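Local coordinates for protein D-lactate dehydrogenase (Fermentative) (Pseudomonas aeruginosa, PDB 6ABJ) that probably catalyses the NAD-dependent interconversion of pyruvate and D-lactate, working as an allosteric tetramer of the D-isomer specific 2-hydroxyacid dehydrogenase family, at residues A48-V56 against N69-L77; E104-P114 against G337-A345. All coordinates share one frame; numbering follows the deposited sequence.

Contact 1: residues A48-V56 against N69-L77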
ATOM      1  N   ALA B  48     -10.949  22.503  14.253  1.00 45.89           N
ATOM      2  CA  ALA B  48      -9.702  23.231  14.077  1.00 46.92           C
ATOM      3  C   ALA B  48      -8.813  23.162  15.295  1.00 51.17           C
ATOM      4  O   ALA B  48      -9.289  23.066  16.401  1.00 46.60           O
ATOM      5  CB  ALA B  48     -10.007  24.679  13.755  1.00 50.55           C
ATOM      6  N   HIS B  49      -7.505  23.214  15.049  1.00 52.91           N
ATOM      7  CA  HIS B  49      -6.505  23.365  16.089  1.00 53.90           C
ATOM      8  C   HIS B  49      -6.648  24.685  16.832  1.00 49.83           C
ATOM      9  O   HIS B  49      -6.944  25.714  16.232  1.00 46.81           O
ATOM     10  CB  HIS B  49      -5.083  23.314  15.540  1.00 57.44           C
ATOM     11  CG  HIS B  49      -4.743  22.052  14.820  1.00 66.58           C
ATOM     12  ND1 HIS B  49      -5.237  20.815  15.185  1.00 71.60           N
ATOM     13  CD2 HIS B  49      -3.937  21.837  13.747  1.00 68.39           C
ATOM     14  CE1 HIS B  49      -4.750  19.893  14.367  1.00 70.84           C
ATOM     15  NE2 HIS B  49      -3.959  20.490  13.491  1.00 68.74           N
ATOM     16  N   LEU B  50      -6.352  24.650  18.124  1.00 46.17           N
ATOM     17  CA  LEU B  50      -6.176  25.875  18.869  1.00 46.80           C
ATOM     18  C   LEU B  50      -4.814  26.510  18.551  1.00 46.59           C
ATOM     19  O   LEU B  50      -3.771  25.858  18.598  1.00 46.04           O
ATOM     20  CB  LEU B  50      -6.258  25.588  20.365  1.00 46.32           C
ATOM     21  CG  LEU B  50      -5.990  26.785  21.266  1.00 47.01           C
ATOM     22  CD1 LEU B  50      -7.050  27.861  21.075  1.00 47.51           C
ATOM     23  CD2 LEU B  50      -5.935  26.307  22.715  1.00 48.55           C
ATOM     24  N   GLN B  51      -4.848  27.793  18.237  1.00 50.48           N
ATOM     25  CA  GLN B  51      -3.649  28.583  17.977  1.00 50.55           C
ATOM     26  C   GLN B  51      -4.095  30.069  18.018  1.00 54.54           C
ATOM     27  O   GLN B  51      -5.320  30.384  18.160  1.00 48.92           O
ATOM     28  CB  GLN B  51      -3.113  28.211  16.591  1.00 54.91           C
ATOM     29  CG  GLN B  51      -4.240  28.160  15.561  1.00 54.54           C
ATOM     30  CD  GLN B  51      -3.764  27.664  14.218  1.00 60.83           C
ATOM     31  OE1 GLN B  51      -2.928  26.783  14.145  1.00 61.22           O
ATOM     32  NE2 GLN B  51      -4.287  28.242  13.148  1.00 60.63           N
ATOM     33  N   ALA B  52      -3.120  30.973  17.884  1.00 54.91           N
ATOM     34  CA  ALA B  52      -3.386  32.412  18.021  1.00 60.39           C
ATOM     35  C   ALA B  52      -4.643  32.865  17.241  1.00 58.46           C
ATOM     36  O   ALA B  52      -5.523  33.542  17.788  1.00 57.98           O
ATOM     37  CB  ALA B  52      -2.158  33.226  17.621  1.00 58.96           C
ATOM     38  N   ASP B  53      -4.769  32.419  16.005  1.00 55.92           N
ATOM     39  CA  ASP B  53      -5.855  32.900  15.149  1.00 61.08           C
ATOM     40  C   ASP B  53      -7.196  32.122  15.224  1.00 57.39           C
ATOM     41  O   ASP B  53      -8.150  32.495  14.548  1.00 55.64           O
ATOM     42  CB  ASP B  53      -5.365  32.990  13.703  1.00 61.40           C
ATOM     43  CG  ASP B  53      -5.504  31.660  12.931  1.00 68.19           C
ATOM     44  OD1 ASP B  53      -5.103  30.602  13.461  1.00 68.06           O
ATOM     45  OD2 ASP B  53      -6.011  31.682  11.779  1.00 65.17           O
ATOM     46  N   THR B  54      -7.263  31.049  16.010  1.00 53.29           N
ATOM     47  CA  THR B  54      -8.538  30.330  16.275  1.00 52.33           C
ATOM     48  C   THR B  54      -9.019  30.480  17.751  1.00 51.95           C
ATOM     49  O   THR B  54     -10.116  30.013  18.123  1.00 47.63           O
ATOM     50  CB  THR B  54      -8.386  28.837  16.005  1.00 52.11           C
ATOM     51  OG1 THR B  54      -7.321  28.295  16.816  1.00 55.62           O
ATOM     52  CG2 THR B  54      -8.066  28.605  14.530  1.00 53.08           C
ATOM     53  N   ALA B  55      -8.205  31.129  18.577  1.00 51.04           N
ATOM     54  CA  ALA B  55      -8.548  31.315  20.001  1.00 51.36           C
ATOM     55  C   ALA B  55      -9.876  32.077  20.159  1.00 54.24           C
ATOM     56  O   ALA B  55     -10.659  31.844  21.110  1.00 47.52           O
ATOM     57  CB  ALA B  55      -7.422  32.049  20.717  1.00 53.20           C
ATOM     58  N   VAL B  56     -10.129  32.955  19.189  1.00 52.19           N
ATOM     59  CA  VAL B  56     -11.324  33.768  19.166  1.00 55.70           C
ATOM     60  C   VAL B  56     -12.599  32.911  19.202  1.00 57.09           C
ATOM     61  O   VAL B  56     -13.635  33.358  19.688  1.00 61.02           O
ATOM     62  CB  VAL B  56     -11.302  34.745  17.949  1.00 57.73           C
ATOM     63  CG1 VAL B  56     -11.279  33.993  16.616  1.00 59.34           C
ATOM     64  CG2 VAL B  56     -12.459  35.745  18.045  1.00 59.52           C
ATOM     65  N   ASN B  69      -1.795  18.610  20.673  1.00 41.66           N
ATOM     66  CA  ASN B  69      -1.353  19.248  19.454  1.00 49.03           C
ATOM     67  C   ASN B  69      -1.933  20.659  19.361  1.00 50.33           C
ATOM     68  O   ASN B  69      -1.766  21.379  18.337  1.00 53.67           O
ATOM     69  CB  ASN B  69      -1.759  18.382  18.245  1.00 48.37           C
ATOM     70  CG  ASN B  69      -3.248  18.067  18.222  1.00 47.97           C
ATOM     71  OD1 ASN B  69      -3.908  18.047  19.256  1.00 47.56           O
ATOM     72  ND2 ASN B  69      -3.775  17.829  17.049  1.00 43.91           N
ATOM     73  N   ASP B  70      -2.691  21.034  20.384  1.00 43.65           N
ATOM     74  CA  ASP B  70      -3.191  22.395  20.484  1.00 43.63           C
ATOM     75  C   ASP B  70      -2.121  23.344  21.070  1.00 41.33           C
ATOM     76  O   ASP B  70      -1.281  22.969  21.899  1.00 40.17           O
ATOM     77  CB  ASP B  70      -4.455  22.414  21.345  1.00 41.95           C
ATOM     78  CG  ASP B  70      -5.665  21.820  20.634  1.00 42.92           C
ATOM     79  OD1 ASP B  70      -5.931  22.210  19.473  1.00 43.95           O
ATOM     80  OD2 ASP B  70      -6.386  20.988  21.242  1.00 40.21           O
ATOM     81  N   ASP B  71      -2.144  24.576  20.613  1.00 42.14           N
ATOM     82  CA  ASP B  71      -1.124  25.535  21.030  1.00 47.08           C
ATOM     83  C   ASP B  71      -1.614  26.302  22.283  1.00 44.40           C
ATOM     84  O   ASP B  71      -2.539  27.090  22.171  1.00 45.98           O
ATOM     85  CB  ASP B  71      -0.844  26.499  19.877  1.00 50.12           C
ATOM     86  CG  ASP B  71       0.212  27.529  20.211  1.00 52.08           C
ATOM     87  OD1 ASP B  71       0.834  27.495  21.314  1.00 48.87           O
ATOM     88  OD2 ASP B  71       0.400  28.396  19.338  1.00 54.29           O
ATOM     89  N   LEU B  72      -1.003  26.008  23.425  1.00 41.00           N
ATOM     90  CA  LEU B  72      -1.317  26.711  24.696  1.00 42.90           C
ATOM     91  C   LEU B  72      -0.092  27.463  25.236  1.00 46.15           C
ATOM     92  O   LEU B  72       0.269  27.410  26.471  1.00 41.64           O
ATOM     93  CB  LEU B  72      -1.838  25.695  25.724  1.00 41.70           C
ATOM     94  CG  LEU B  72      -3.259  25.209  25.400  1.00 42.36           C
ATOM     95  CD1 LEU B  72      -3.598  23.929  26.160  1.00 42.72           C
ATOM     96  CD2 LEU B  72      -4.259  26.312  25.719  1.00 43.55           C
ATOM     97  N   SER B  73       0.571  28.150  24.309  1.00 43.30           N
ATOM     98  CA  SER B  73       1.690  29.036  24.668  1.00 46.22           C
ATOM     99  C   SER B  73       1.076  30.321  25.236  1.00 41.39           C
ATOM    100  O   SER B  73      -0.137  30.529  25.130  1.00 41.32           O
ATOM    101  CB  SER B  73       2.579  29.329  23.409  1.00 44.61           C
ATOM    102  OG  SER B  73       1.736  29.809  22.385  1.00 45.40           O
ATOM    103  N   ARG B  74       1.913  31.161  25.832  1.00 44.27           N
ATOM    104  CA  ARG B  74       1.438  32.427  26.431  1.00 47.65           C
ATOM    105  C   ARG B  74       0.510  33.250  25.546  1.00 50.32           C
ATOM    106  O   ARG B  74      -0.566  33.649  26.001  1.00 48.20           O
ATOM    107  CB  ARG B  74       2.612  33.286  26.923  1.00 52.26           C
ATOM    108  CG  ARG B  74       2.190  34.699  27.342  1.00 58.20           C
ATOM    109  CD  ARG B  74       3.357  35.565  27.824  1.00 59.72           C
ATOM    110  NE  ARG B  74       3.658  35.286  29.242  1.00 66.17           N
ATOM    111  CZ  ARG B  74       2.902  35.673  30.291  1.00 63.72           C
ATOM    112  NH1 ARG B  74       1.788  36.387  30.115  1.00 60.65           N
ATOM    113  NH2 ARG B  74       3.259  35.340  31.531  1.00 63.44           N
ATOM    114  N   PRO B  75       0.884  33.492  24.261  1.00 51.95           N
ATOM    115  CA  PRO B  75      -0.052  34.317  23.486  1.00 50.83           C
ATOM    116  C   PRO B  75      -1.483  33.759  23.388  1.00 48.23           C
ATOM    117  O   PRO B  75      -2.484  34.522  23.345  1.00 46.36           O
ATOM    118  CB  PRO B  75       0.607  34.373  22.088  1.00 54.28           C
ATOM    119  CG  PRO B  75       2.084  34.280  22.371  1.00 53.60           C
ATOM    120  CD  PRO B  75       2.214  33.406  23.618  1.00 53.63           C
ATOM    121  N   VAL B  76      -1.594  32.447  23.301  1.00 46.24           N
ATOM    122  CA  VAL B  76      -2.918  31.847  23.167  1.00 45.42           C
ATOM    123  C   VAL B  76      -3.688  31.922  24.499  1.00 43.18           C
ATOM    124  O   VAL B  76      -4.884  32.200  24.509  1.00 44.25           O
ATOM    125  CB  VAL B  76      -2.835  30.398  22.694  1.00 44.47           C
ATOM    126  CG1 VAL B  76      -4.237  29.793  22.725  1.00 43.84           C
ATOM    127  CG2 VAL B  76      -2.247  30.349  21.273  1.00 44.96           C
ATOM    128  N   LEU B  77      -2.997  31.639  25.581  1.00 42.52           N
ATOM    129  CA  LEU B  77      -3.611  31.676  26.926  1.00 46.59           C
ATOM    130  C   LEU B  77      -4.164  33.091  27.243  1.00 49.44           C
ATOM    131  O   LEU B  77      -5.338  33.249  27.680  1.00 50.19           O
ATOM    132  CB  LEU B  77      -2.563  31.279  27.953  1.00 45.66           C
ATOM    133  CG  LEU B  77      -2.103  29.818  27.924  1.00 44.08           C
ATOM    134  CD1 LEU B  77      -0.774  29.610  28.643  1.00 41.46           C
ATOM    135  CD2 LEU B  77      -3.200  28.908  28.505  1.00 42.50           C
TER
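Leu50 is the bump of this contact, reaching from the loop 48-56 into a hollow lined by Asp71, Leu72 and Val76. With CG anti to the backbone N (chi1 176°), its isobutyl end goes in between residues 70-72 and the first turn of helix 74-82. CG and CD1 lie against CG1 of Val76, the CG contact being 3.8 Å. On another side Leu50 CD2 presses on Leu72 CD2 at 3.4 Å, tight for two methyls, where the side chains run nearly at right angles. The same leucine covers the carbonyl oxygen of Asp71, a buried atom with no hydrogen-bond partner in the model. Val76 offers a forked ridge: CG1 also touches CB of Ala55 at 4.4 Å, while CG2 fits against the backbone from Gln51 to Ala52, 3.6 Å from Ala52 N. Two bonds pin the loop above this packing. Leu50 N donates almost straight (175°) to Asp70 OD1 at 2.8 Å, on the anti side but tilted out of the carboxylate plane, and Leu50 O accepts from Asp71 N at 2.9 Å. Ser23 OG also binds Asp70 OD1, as well as His49 ND1. Asp71 OD1 accepts from Ser73 N, closing an Asx turn just before the helix, and from Ser73 OG on the same face of the carboxylate. Beside the Asp70 bond, His49 CE1 lies near Asn69 ND2, the ring and amide planes 69° apart. Residues 48-56 lie in the connection between strands 42-45 and 63-66 and rest on the start of helix 74-82, while Leu72 continues inward onto Val88 and Leu90 of strand 87-90.

Contact 2: residues E104-P114 against G337-A345; sequences EALGLPVVHVP and GTPRNRVRA
The His112 imidazole is packed on both faces, with CG2 of Val343 over one and CA of Pro114 over the other. The Val343 methyl makes a CH-pi contact, 3.9 Å from the ring centroid. At the ring's edge, near its plane, CD2 comes within 3.5 Å of Asn341 O, while ND1 is bound to the carbonyl of Ala93. His112 CG lies between its backbone N and carbonyl carbon (chi1 81°), bringing the ring beside the tail. A second flat group, the Arg342 guanidinium, is folded back by bends at chi2 and chi3 and has Pro109 CB against one face, NH2 3.4 Å from it. Between these two flat groups the backbones pair: Val343 N donates to Val110 O at 2.8 Å, and His112 N to Asn341 O at 3.1 Å. Val111 and Arg342 thus form a non-hydrogen-bonded antiparallel pair, a single bridge with CA-H...O contacts beside it. The tail that follows helix 317-335 is added by this one bridge to strand 110-111, outermost within this chain in the five-stranded parallel, flavodoxin-like sheet, so the last residues return to the domain where the chain began. A water extends the pairing, accepting from Val110 N and donating to Val343 O. The Asn341 side chain lies against Pro114, OD1 being 3.6 Å from CG of the proline, and its ND2 is held by Asn330 of helix 317-335. At the far end Ala345 N donates a hydrogen bond to Glu104 OE2 on its syn side, 3.1 Å, tying the final residue to helix 100-105.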
ATOM      1  N   GLU B 104      -0.490  30.296  35.103  1.00 38.03           N
ATOM      2  CA  GLU B 104      -0.554  30.678  36.507  1.00 41.97           C
ATOM      3  C   GLU B 104      -0.610  32.177  36.600  1.00 41.83           C
ATOM      4  O   GLU B 104      -1.449  32.742  37.323  1.00 37.44           O
ATOM      5  CB  GLU B 104       0.679  30.174  37.259  1.00 44.72           C
ATOM      6  CG  GLU B 104       0.388  29.626  38.617  1.00 49.71           C
ATOM      7  CD  GLU B 104       1.249  28.408  38.896  1.00 50.63           C
ATOM      8  OE1 GLU B 104       2.321  28.713  39.469  1.00 50.78           O
ATOM      9  OE2 GLU B 104       0.875  27.237  38.488  1.00 46.98           O
ATOM     10  N   ALA B 105       0.311  32.842  35.886  1.00 41.34           N
ATOM     11  CA  ALA B 105       0.337  34.308  35.869  1.00 44.56           C
ATOM     12  C   ALA B 105      -1.045  34.868  35.494  1.00 44.41           C
ATOM     13  O   ALA B 105      -1.493  35.875  36.034  1.00 43.64           O
ATOM     14  CB  ALA B 105       1.412  34.823  34.900  1.00 46.98           C
ATOM     15  N   LEU B 106      -1.736  34.179  34.604  1.00 44.86           N
ATOM     16  CA  LEU B 106      -3.020  34.641  34.082  1.00 43.54           C
ATOM     17  C   LEU B 106      -4.196  34.151  34.907  1.00 43.35           C
ATOM     18  O   LEU B 106      -5.343  34.513  34.633  1.00 45.96           O
ATOM     19  CB  LEU B 106      -3.178  34.180  32.648  1.00 45.85           C
ATOM     20  CG  LEU B 106      -2.324  34.960  31.620  1.00 45.88           C
ATOM     21  CD1 LEU B 106      -2.176  34.132  30.335  1.00 47.09           C
ATOM     22  CD2 LEU B 106      -2.905  36.331  31.290  1.00 45.83           C
ATOM     23  N   GLY B 107      -3.919  33.350  35.917  1.00 42.57           N
ATOM     24  CA  GLY B 107      -4.985  32.804  36.726  1.00 42.82           C
ATOM     25  C   GLY B 107      -5.889  31.879  35.932  1.00 44.11           C
ATOM     26  O   GLY B 107      -7.109  31.934  36.049  1.00 39.28           O
ATOM     27  N   LEU B 108      -5.286  31.006  35.105  1.00 41.22           N
ATOM     28  CA  LEU B 108      -6.066  30.092  34.290  1.00 44.85           C
ATOM     29  C   LEU B 108      -5.627  28.657  34.614  1.00 44.42           C
ATOM     30  O   LEU B 108      -4.554  28.252  34.185  1.00 42.64           O
ATOM     31  CB  LEU B 108      -5.779  30.430  32.828  1.00 45.93           C
ATOM     32  CG  LEU B 108      -6.601  29.879  31.700  1.00 50.86           C
ATOM     33  CD1 LEU B 108      -8.074  29.788  32.025  1.00 52.06           C
ATOM     34  CD2 LEU B 108      -6.383  30.772  30.483  1.00 51.90           C
ATOM     35  N   PRO B 109      -6.437  27.899  35.387  1.00 41.45           N
ATOM     36  CA  PRO B 109      -5.987  26.592  35.876  1.00 39.54           C
ATOM     37  C   PRO B 109      -6.019  25.547  34.746  1.00 36.21           C
ATOM     38  O   PRO B 109      -6.704  25.748  33.735  1.00 36.35           O
ATOM     39  CB  PRO B 109      -6.975  26.242  36.989  1.00 38.47           C
ATOM     40  CG  PRO B 109      -8.184  27.087  36.723  1.00 41.69           C
ATOM     41  CD  PRO B 109      -7.780  28.254  35.873  1.00 43.61           C
ATOM     42  N   VAL B 110      -5.199  24.522  34.903  1.00 34.38           N
ATOM     43  CA  VAL B 110      -5.036  23.504  33.892  1.00 34.76           C
ATOM     44  C   VAL B 110      -5.270  22.190  34.579  1.00 32.94           C
ATOM     45  O   VAL B 110      -4.726  21.948  35.644  1.00 35.41           O
ATOM     46  CB  VAL B 110      -3.606  23.539  33.298  1.00 35.24           C
ATOM     47  CG1 VAL B 110      -3.435  22.355  32.355  1.00 35.75           C
ATOM     48  CG2 VAL B 110      -3.388  24.857  32.536  1.00 35.45           C
ATOM     49  N   VAL B 111      -6.125  21.360  34.018  1.00 31.96           N
ATOM     50  CA  VAL B 111      -6.287  20.013  34.531  1.00 31.23           C
ATOM     51  C   VAL B 111      -5.978  18.979  33.420  1.00 30.75           C
ATOM     52  O   VAL B 111      -6.004  19.317  32.252  1.00 29.49           O
ATOM     53  CB  VAL B 111      -7.701  19.796  35.088  1.00 30.91           C
ATOM     54  CG1 VAL B 111      -7.819  20.632  36.376  1.00 31.10           C
ATOM     55  CG2 VAL B 111      -8.759  20.077  34.055  1.00 30.77           C
ATOM     56  N   HIS B 112      -5.741  17.750  33.815  1.00 31.69           N
ATOM     57  CA  HIS B 112      -5.417  16.693  32.840  1.00 32.55           C
ATOM     58  C   HIS B 112      -5.819  15.310  33.320  1.00 31.72           C
ATOM     59  O   HIS B 112      -6.312  15.130  34.433  1.00 28.96           O
ATOM     60  CB  HIS B 112      -3.923  16.735  32.591  1.00 32.75           C
ATOM     61  CG  HIS B 112      -3.098  16.051  33.627  1.00 33.06           C
ATOM     62  ND1 HIS B 112      -1.892  15.453  33.312  1.00 33.28           N
ATOM     63  CD2 HIS B 112      -3.221  15.966  34.969  1.00 34.78           C
ATOM     64  CE1 HIS B 112      -1.348  14.981  34.426  1.00 36.72           C
ATOM     65  NE2 HIS B 112      -2.142  15.258  35.440  1.00 33.52           N
ATOM     66  N   VAL B 113      -5.601  14.323  32.449  1.00 32.78           N
ATOM     67  CA  VAL B 113      -5.809  12.923  32.749  1.00 31.52           C
ATOM     68  C   VAL B 113      -4.511  12.387  33.341  1.00 37.03           C
ATOM     69  O   VAL B 113      -3.474  12.436  32.666  1.00 39.80           O
ATOM     70  CB  VAL B 113      -6.204  12.173  31.445  1.00 33.66           C
ATOM     71  CG1 VAL B 113      -6.417  10.702  31.764  1.00 33.85           C
ATOM     72  CG2 VAL B 113      -7.445  12.815  30.860  1.00 35.08           C
ATOM     73  N   PRO B 114      -4.547  11.814  34.573  1.00 36.93           N
ATOM     74  CA  PRO B 114      -3.304  11.441  35.201  1.00 37.93           C
ATOM     75  C   PRO B 114      -2.601  10.256  34.530  1.00 38.42           C
ATOM     76  O   PRO B 114      -1.390  10.202  34.578  1.00 35.73           O
ATOM     77  CB  PRO B 114      -3.699  11.069  36.627  1.00 39.86           C
ATOM     78  CG  PRO B 114      -5.165  10.824  36.606  1.00 40.17           C
ATOM     79  CD  PRO B 114      -5.731  11.444  35.365  1.00 41.05           C
ATOM     80  N   GLY B 337     -14.660  23.856  43.291  1.00 41.45           N
ATOM     81  CA  GLY B 337     -13.452  24.135  44.077  1.00 40.79           C
ATOM     82  C   GLY B 337     -12.672  22.964  44.646  1.00 45.84           C
ATOM     83  O   GLY B 337     -11.979  23.098  45.631  1.00 46.68           O
ATOM     84  N   THR B 338     -12.723  21.794  44.028  1.00 43.42           N
ATOM     85  CA  THR B 338     -11.973  20.657  44.549  1.00 44.34           C
ATOM     86  C   THR B 338     -10.766  20.532  43.609  1.00 45.81           C
ATOM     87  O   THR B 338     -10.993  20.377  42.411  1.00 38.35           O
ATOM     88  CB  THR B 338     -12.838  19.373  44.451  1.00 48.74           C
ATOM     89  OG1 THR B 338     -14.053  19.552  45.192  1.00 46.43           O
ATOM     90  CG2 THR B 338     -12.117  18.168  45.001  1.00 52.31           C
ATOM     91  N   PRO B 339      -9.523  20.644  44.144  1.00 45.88           N
ATOM     92  CA  PRO B 339      -8.313  20.453  43.321  1.00 46.14           C
ATOM     93  C   PRO B 339      -8.285  18.963  42.913  1.00 45.86           C
ATOM     94  O   PRO B 339      -8.181  18.052  43.780  1.00 49.51           O
ATOM     95  CB  PRO B 339      -7.166  20.837  44.270  1.00 48.63           C
ATOM     96  CG  PRO B 339      -7.709  20.598  45.650  1.00 49.74           C
ATOM     97  CD  PRO B 339      -9.209  20.593  45.592  1.00 47.63           C
ATOM     98  N   ARG B 340      -8.629  18.724  41.659  1.00 41.68           N
ATOM     99  CA  ARG B 340      -8.591  17.373  41.104  1.00 40.32           C
ATOM    100  C   ARG B 340      -7.766  17.432  39.788  1.00 34.60           C
ATOM    101  O   ARG B 340      -8.093  18.175  38.870  1.00 33.96           O
ATOM    102  CB  ARG B 340      -9.999  16.822  40.899  1.00 41.36           C
ATOM    103  CG  ARG B 340     -10.028  15.431  40.235  1.00 48.30           C
ATOM    104  CD  ARG B 340     -11.305  14.618  40.440  1.00 50.18           C
ATOM    105  NE  ARG B 340     -11.700  14.717  41.852  1.00 55.71           N
ATOM    106  CZ  ARG B 340     -12.851  14.286  42.360  1.00 59.97           C
ATOM    107  NH1 ARG B 340     -13.745  13.692  41.582  1.00 60.28           N
ATOM    108  NH2 ARG B 340     -13.099  14.449  43.667  1.00 58.71           N
ATOM    109  N   ASN B 341      -6.670  16.700  39.806  1.00 37.06           N
ATOM    110  CA  ASN B 341      -5.763  16.528  38.638  1.00 37.59           C
ATOM    111  C   ASN B 341      -5.357  17.868  38.033  1.00 37.09           C
ATOM    112  O   ASN B 341      -5.294  18.051  36.834  1.00 32.62           O
ATOM    113  CB  ASN B 341      -6.436  15.642  37.584  1.00 35.89           C
ATOM    114  CG  ASN B 341      -6.703  14.233  38.100  1.00 36.11           C
ATOM    115  OD1 ASN B 341      -5.831  13.628  38.719  1.00 35.08           O
ATOM    116  ND2 ASN B 341      -7.898  13.704  37.831  1.00 32.41           N
ATOM    117  N   ARG B 342      -5.052  18.812  38.897  1.00 36.14           N
ATOM    118  CA  ARG B 342      -4.553  20.070  38.424  1.00 36.60           C
ATOM    119  C   ARG B 342      -3.099  19.905  38.093  1.00 35.28           C
ATOM    120  O   ARG B 342      -2.362  19.224  38.803  1.00 34.19           O
ATOM    121  CB  ARG B 342      -4.593  21.140  39.541  1.00 38.19           C
ATOM    122  CG  ARG B 342      -5.926  21.562  40.092  1.00 42.97           C
ATOM    123  CD  ARG B 342      -6.572  22.539  39.145  1.00 45.49           C
ATOM    124  NE  ARG B 342      -6.286  23.953  39.499  1.00 47.82           N
ATOM    125  CZ  ARG B 342      -7.104  24.739  40.203  1.00 44.68           C
ATOM    126  NH1 ARG B 342      -8.257  24.278  40.686  1.00 47.29           N
ATOM    127  NH2 ARG B 342      -6.784  26.001  40.385  1.00 42.10           N
ATOM    128  N   VAL B 343      -2.661  20.637  37.084  1.00 33.71           N
ATOM    129  CA  VAL B 343      -1.272  20.696  36.748  1.00 33.21           C
ATOM    130  C   VAL B 343      -0.781  22.046  37.165  1.00 33.54           C
ATOM    131  O   VAL B 343      -1.341  23.030  36.758  1.00 37.57           O
ATOM    132  CB  VAL B 343      -1.100  20.652  35.197  1.00 31.88           C
ATOM    133  CG1 VAL B 343       0.379  20.608  34.848  1.00 32.61           C
ATOM    134  CG2 VAL B 343      -1.801  19.426  34.644  1.00 31.13           C
ATOM    135  N   ARG B 344       0.276  22.104  37.936  1.00 34.30           N
ATOM    136  CA  ARG B 344       0.791  23.359  38.448  1.00 38.43           C
ATOM    137  C   ARG B 344       2.229  23.534  37.912  1.00 40.28           C
ATOM    138  O   ARG B 344       2.947  22.559  37.709  1.00 36.46           O
ATOM    139  CB  ARG B 344       0.804  23.312  39.997  1.00 39.42           C
ATOM    140  CG  ARG B 344      -0.574  23.023  40.605  1.00 39.33           C
ATOM    141  CD  ARG B 344      -0.554  22.996  42.137  1.00 39.69           C
ATOM    142  NE  ARG B 344      -1.856  22.606  42.673  1.00 38.54           N
ATOM    143  CZ  ARG B 344      -2.848  23.470  42.970  1.00 42.03           C
ATOM    144  NH1 ARG B 344      -2.670  24.763  42.799  1.00 43.92           N
ATOM    145  NH2 ARG B 344      -4.025  23.066  43.429  1.00 39.35           N
ATOM    146  N   ALA B 345       2.600  24.780  37.692  1.00 43.76           N
ATOM    147  CA  ALA B 345       3.946  25.145  37.275  1.00 47.41           C
ATOM    148  C   ALA B 345       4.965  24.793  38.347  1.00 50.40           C
ATOM    149  O   ALA B 345       4.626  24.705  39.508  1.00 49.86           O
ATOM    150  CB  ALA B 345       3.996  26.631  36.992  1.00 45.88           C
ATOM    151  OXT ALA B 345       6.145  24.604  38.095  1.00 52.21           O
TER
HETATM  152  O   HOH W   1      -3.483  24.624  37.172  1.00 36.28           O

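Contacts 1 and 2 follow one another along the chain, their centres about 18 Å apart, and both belong to the domain built on the parallel sheet of strands 18-21 to 110-111. They touch through helix 74-82: Leu77 CB packs on Leu106 CD1 at 3.7 Å, and Arg74 NH2 lies 3.9 Å from Ala105 CB. Neither contact includes a residue seen to bind NADH, and this chain holds no cofactor, yet each has one residue fairly near an NADH-binding side chain. In contact 1 the side chain of Asn69 is about 10 Å from that of Phe314; in contact 2 the side chain of Pro114 is about 10 Å from that of Gln170.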